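Xylose isomerase-like TIM barrel domain-containing protein (Thermus thermophilus, PDB 3AYV) binds several zinc ions and is of unproven function, but may help protect against oxidative stress and possibly acts as an apurinic or apyrimidinic endonuclease. Local coordinates at residues N137-R147 / F169-A180. Sequence-based numbering, arbitrary orientation.
Sequences NSHEPHPEALR and FSRTPDPGPWLA
P143 and N137 lie over the two faces of the W178 indole. P143 CD sits 3.6 Å from the centroid of the six-membered ring and only 8° off its normal, a CH-pi contact that suits a proline, whose CD hydrogens are polarised by the adjoining nitrogen. From the opposite face comes N137, whose CB touches W178 CZ3 at 3.6 Å while its amide is inclined to the ring. The rim is polar as well as apolar: E140 O approaches CH2 in the ring plane, and L146 CD1 reaches CZ3. With CG anti to the carbonyl carbon (chi1 -55°), the indole extends from helix 176-179 so that W178 NE1 gives T172 O a bond of 2.8 Å, almost straight and in the ring plane, which helps fix the ring's rotation. Were W178 replaced by an alanine, P143 and N137 would probably face a gap and T172 O would lose its indole donor. All this joins the loop after strand 132-136 to the connection that follows helix 163-169, beyond the neighbouring strand 158-162 of the TIM barrel, at the end that carries the zinc sites. N137 belongs to the second shell: its OD1 accepts from D162 N and its backbone O is bonded to H165 ND1, both residues being zinc ligands. Near the start of both segments, H139 CE1 stands over the centre of the F169 ring, the planes inclined at 41°, while H139 ND1 is bonded to H101; the F169 side chain lies about 6 Å from a bound zinc ion. Where the backbones run close, P141 O accepts from T172 OG1 at 2.8 Å and R171 N at 3.0 Å, both in the carbonyl plane, and P141 CB packs on R171 CG. S170 suits this turn, since its OG accepts from T172 N in an ST turn and also bonds to A166 O.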
loop_
_atom_site.group_PDB
_atom_site.type_symbol
_atom_site.label_atom_id
_atom_site.label_comp_id
_atom_site.label_asym_id
_atom_site.label_seq_id
_atom_site.Cartn_x
_atom_site.Cartn_y
_atom_site.Cartn_z
ATOM N N ASN A 137 4.574 -5.224 0.473
ATOM C CA ASN A 137 4.785 -6.626 0.077
ATOM C C ASN A 137 3.536 -7.120 -0.664
ATOM O O ASN A 137 2.403 -6.782 -0.288
ATOM C CB ASN A 137 5.070 -7.539 1.287
ATOM C CG ASN A 137 3.949 -7.512 2.337
ATOM O OD1 ASN A 137 3.675 -6.470 2.931
ATOM N ND2 ASN A 137 3.289 -8.669 2.554
ATOM N N SER A 138 3.768 -7.943 -1.684
ATOM C CA SER A 138 2.711 -8.550 -2.471
ATOM C C SER A 138 2.977 -10.054 -2.586
ATOM O O SER A 138 2.558 -10.811 -1.705
ATOM C CB SER A 138 2.567 -7.839 -3.831
ATOM O OG SER A 138 3.794 -7.833 -4.561
ATOM N N HIS A 139 3.775 -10.464 -3.570
ATOM C CA HIS A 139 4.038 -11.864 -3.848
ATOM C C HIS A 139 5.428 -12.342 -3.465
ATOM O O HIS A 139 5.765 -13.483 -3.770
ATOM C CB HIS A 139 3.771 -12.177 -5.349
ATOM C CG HIS A 139 2.354 -11.923 -5.743
ATOM N ND1 HIS A 139 1.351 -12.844 -5.537
ATOM C CD2 HIS A 139 1.757 -10.820 -6.262
ATOM C CE1 HIS A 139 0.198 -12.332 -5.936
ATOM N NE2 HIS A 139 0.418 -11.102 -6.378
ATOM N N GLU A 140 6.225 -11.502 -2.779
ATOM C CA GLU A 140 7.584 -11.919 -2.405
ATOM C C GLU A 140 7.465 -13.089 -1.436
ATOM O O GLU A 140 6.624 -13.059 -0.537
ATOM C CB GLU A 140 8.411 -10.785 -1.754
ATOM C CG GLU A 140 8.660 -9.563 -2.668
ATOM C CD GLU A 140 7.466 -8.622 -2.736
ATOM O OE1 GLU A 140 6.449 -8.842 -2.045
ATOM O OE2 GLU A 140 7.535 -7.649 -3.516
ATOM N N PRO A 141 8.269 -14.134 -1.650
ATOM C CA PRO A 141 8.117 -15.268 -0.723
ATOM C C PRO A 141 8.599 -14.991 0.715
ATOM O O PRO A 141 8.089 -15.622 1.645
ATOM C CB PRO A 141 8.881 -16.415 -1.410
ATOM C CG PRO A 141 9.734 -15.785 -2.483
ATOM C CD PRO A 141 9.043 -14.469 -2.864
ATOM N N HIS A 142 9.520 -14.035 0.898
ATOM C CA HIS A 142 10.161 -13.775 2.188
ATOM C C HIS A 142 10.665 -12.326 2.185
ATOM O O HIS A 142 11.055 -11.804 1.127
ATOM C CB HIS A 142 11.348 -14.762 2.397
ATOM C CG HIS A 142 11.987 -14.683 3.752
ATOM N ND1 HIS A 142 12.882 -13.691 4.111
ATOM C CD2 HIS A 142 11.864 -15.488 4.839
ATOM C CE1 HIS A 142 13.258 -13.869 5.366
ATOM N NE2 HIS A 142 12.662 -14.959 5.829
ATOM N N PRO A 143 10.636 -11.660 3.357
ATOM C CA PRO A 143 11.002 -10.246 3.475
ATOM C C PRO A 143 12.459 -9.965 3.091
ATOM O O PRO A 143 12.803 -8.813 2.782
ATOM C CB PRO A 143 10.735 -9.915 4.957
ATOM C CG PRO A 143 10.662 -11.249 5.650
ATOM C CD PRO A 143 10.105 -12.192 4.626
ATOM N N GLU A 144 13.302 -11.004 3.083
ATOM C CA GLU A 144 14.708 -10.841 2.654
ATOM C C GLU A 144 14.850 -10.282 1.234
ATOM O O GLU A 144 15.885 -9.698 0.927
ATOM C CB GLU A 144 15.479 -12.157 2.766
ATOM C CG GLU A 144 15.059 -13.118 1.664
ATOM C CD GLU A 144 15.659 -14.495 1.761
ATOM O OE1 GLU A 144 16.488 -14.732 2.674
ATOM O OE2 GLU A 144 15.288 -15.347 0.906
ATOM N N ALA A 145 13.844 -10.464 0.363
ATOM C CA ALA A 145 13.950 -9.921 -0.981
ATOM C C ALA A 145 13.621 -8.425 -1.030
ATOM O O ALA A 145 13.949 -7.749 -2.005
ATOM C CB ALA A 145 13.065 -10.680 -1.941
ATOM N N LEU A 146 12.970 -7.924 0.020
ATOM C CA LEU A 146 12.655 -6.491 0.100
ATOM C C LEU A 146 13.734 -5.729 0.869
ATOM O O LEU A 146 13.988 -4.553 0.603
ATOM C CB LEU A 146 11.289 -6.266 0.779
ATOM C CG LEU A 146 10.130 -6.824 -0.069
ATOM C CD1 LEU A 146 8.825 -6.505 0.637
ATOM C CD2 LEU A 146 10.145 -6.320 -1.568
ATOM N N ARG A 147 14.340 -6.390 1.841
ATOM C CA ARG A 147 15.345 -5.727 2.677
ATOM C C ARG A 147 16.458 -4.991 1.870
ATOM O O ARG A 147 16.768 -3.841 2.185
ATOM C CB ARG A 147 15.939 -6.734 3.684
ATOM C CG ARG A 147 16.761 -6.067 4.788
ATOM C CD ARG A 147 17.216 -7.083 5.820
ATOM N NE ARG A 147 16.168 -7.376 6.801
ATOM C CZ ARG A 147 15.915 -6.622 7.871
ATOM N NH1 ARG A 147 16.619 -5.515 8.096
ATOM N NH2 ARG A 147 14.949 -6.973 8.717
ATOM N N PHE A 169 0.003 -15.152 -0.172
ATOM C CA PHE A 169 0.852 -15.172 -1.380
ATOM C C PHE A 169 2.329 -15.593 -1.152
ATOM O O PHE A 169 2.998 -16.016 -2.106
ATOM C CB PHE A 169 0.816 -13.820 -2.100
ATOM C CG PHE A 169 -0.549 -13.398 -2.577
ATOM C CD1 PHE A 169 -1.386 -14.293 -3.256
ATOM C CD2 PHE A 169 -0.999 -12.105 -2.341
ATOM C CE1 PHE A 169 -2.644 -13.899 -3.716
ATOM C CE2 PHE A 169 -2.272 -11.688 -2.811
ATOM C CZ PHE A 169 -3.087 -12.598 -3.494
ATOM N N SER A 170 2.826 -15.488 0.079
ATOM C CA SER A 170 4.262 -15.669 0.368
ATOM C C SER A 170 4.505 -17.069 0.955
ATOM O O SER A 170 3.544 -17.821 1.169
ATOM C CB SER A 170 4.766 -14.577 1.341
ATOM O OG SER A 170 4.646 -14.983 2.708
ATOM N N ARG A 171 5.767 -17.404 1.220
ATOM C CA ARG A 171 6.123 -18.632 1.951
ATOM C C ARG A 171 6.459 -18.330 3.407
ATOM O O ARG A 171 7.006 -19.183 4.125
ATOM C CB ARG A 171 7.339 -19.322 1.293
ATOM C CG ARG A 171 7.313 -19.294 -0.215
ATOM C CD ARG A 171 6.384 -20.349 -0.799
ATOM N NE ARG A 171 6.106 -20.045 -2.210
ATOM C CZ ARG A 171 5.029 -20.446 -2.881
ATOM N NH1 ARG A 171 4.094 -21.199 -2.278
ATOM N NH2 ARG A 171 4.873 -20.070 -4.146
ATOM N N THR A 172 6.120 -17.120 3.854
ATOM C CA THR A 172 6.421 -16.661 5.192
ATOM C C THR A 172 5.119 -16.101 5.816
ATOM O O THR A 172 4.924 -14.890 5.915
ATOM C CB THR A 172 7.557 -15.604 5.174
ATOM O OG1 THR A 172 8.635 -16.061 4.338
ATOM C CG2 THR A 172 8.102 -15.340 6.587
ATOM N N PRO A 173 4.212 -17.001 6.235
ATOM C CA PRO A 173 2.893 -16.497 6.619
ATOM C C PRO A 173 2.897 -15.750 7.940
ATOM O O PRO A 173 2.005 -14.938 8.175
ATOM C CB PRO A 173 2.036 -17.776 6.716
ATOM C CG PRO A 173 3.044 -18.883 7.007
ATOM C CD PRO A 173 4.221 -18.478 6.123
ATOM N N ASP A 174 3.872 -16.029 8.797
ATOM C CA ASP A 174 3.959 -15.344 10.087
ATOM C C ASP A 174 4.333 -13.876 9.877
ATOM O O ASP A 174 5.214 -13.572 9.068
ATOM C CB ASP A 174 5.004 -16.002 10.986
ATOM C CG ASP A 174 4.658 -17.449 11.354
ATOM O OD1 ASP A 174 3.485 -17.865 11.210
ATOM O OD2 ASP A 174 5.575 -18.171 11.808
ATOM N N PRO A 175 3.690 -12.964 10.629
ATOM C CA PRO A 175 3.953 -11.539 10.459
ATOM C C PRO A 175 5.337 -11.118 10.944
ATOM O O PRO A 175 5.871 -10.135 10.435
ATOM C CB PRO A 175 2.878 -10.858 11.319
ATOM C CG PRO A 175 1.901 -11.904 11.664
ATOM C CD PRO A 175 2.617 -13.221 11.608
ATOM N N GLY A 176 5.906 -11.858 11.900
ATOM C CA GLY A 176 7.212 -11.518 12.532
ATOM C C GLY A 176 8.332 -11.053 11.603
ATOM O O GLY A 176 8.841 -9.937 11.728
ATOM N N PRO A 177 8.739 -11.913 10.662
ATOM C CA PRO A 177 9.832 -11.569 9.743
ATOM C C PRO A 177 9.556 -10.285 8.943
ATOM O O PRO A 177 10.498 -9.529 8.627
ATOM C CB PRO A 177 9.898 -12.803 8.829
ATOM C CG PRO A 177 9.467 -13.931 9.735
ATOM C CD PRO A 177 8.363 -13.336 10.573
ATOM N N TRP A 178 8.281 -10.041 8.614
ATOM C CA TRP A 178 7.896 -8.849 7.864
ATOM C C TRP A 178 7.912 -7.609 8.734
ATOM O O TRP A 178 8.366 -6.538 8.314
ATOM C CB TRP A 178 6.518 -9.007 7.210
ATOM C CG TRP A 178 6.403 -10.213 6.326
ATOM C CD1 TRP A 178 5.927 -11.448 6.701
ATOM C CD2 TRP A 178 6.726 -10.316 4.931
ATOM N NE1 TRP A 178 5.961 -12.320 5.634
ATOM C CE2 TRP A 178 6.445 -11.656 4.534
ATOM C CE3 TRP A 178 7.224 -9.410 3.968
ATOM C CZ2 TRP A 178 6.651 -12.122 3.224
ATOM C CZ3 TRP A 178 7.453 -9.882 2.654
ATOM C CH2 TRP A 178 7.147 -11.232 2.300
ATOM N N LEU A 179 7.396 -7.747 9.947
ATOM C CA LEU A 179 7.468 -6.662 10.933
ATOM C C LEU A 179 8.908 -6.204 11.215
ATOM O O LEU A 179 9.134 -5.042 11.550
ATOM C CB LEU A 179 6.804 -7.126 12.225
ATOM C CG LEU A 179 5.282 -7.277 12.058
ATOM C CD1 LEU A 179 4.628 -7.939 13.293
ATOM C CD2 LEU A 179 4.647 -5.943 11.751
ATOM N N ALA A 180 9.859 -7.126 11.064
ATOM C CA ALA A 180 11.285 -6.810 11.257
ATOM C C ALA A 180 11.816 -5.774 10.254
ATOM O O ALA A 180 12.892 -5.189 10.457
ATOM C CB ALA A 180 12.139 -8.088 11.259
HETATM O O HOH W 1 4.514 -15.873 -4.372
HETATM O O HOH W 2 13.149 -9.933 8.290
#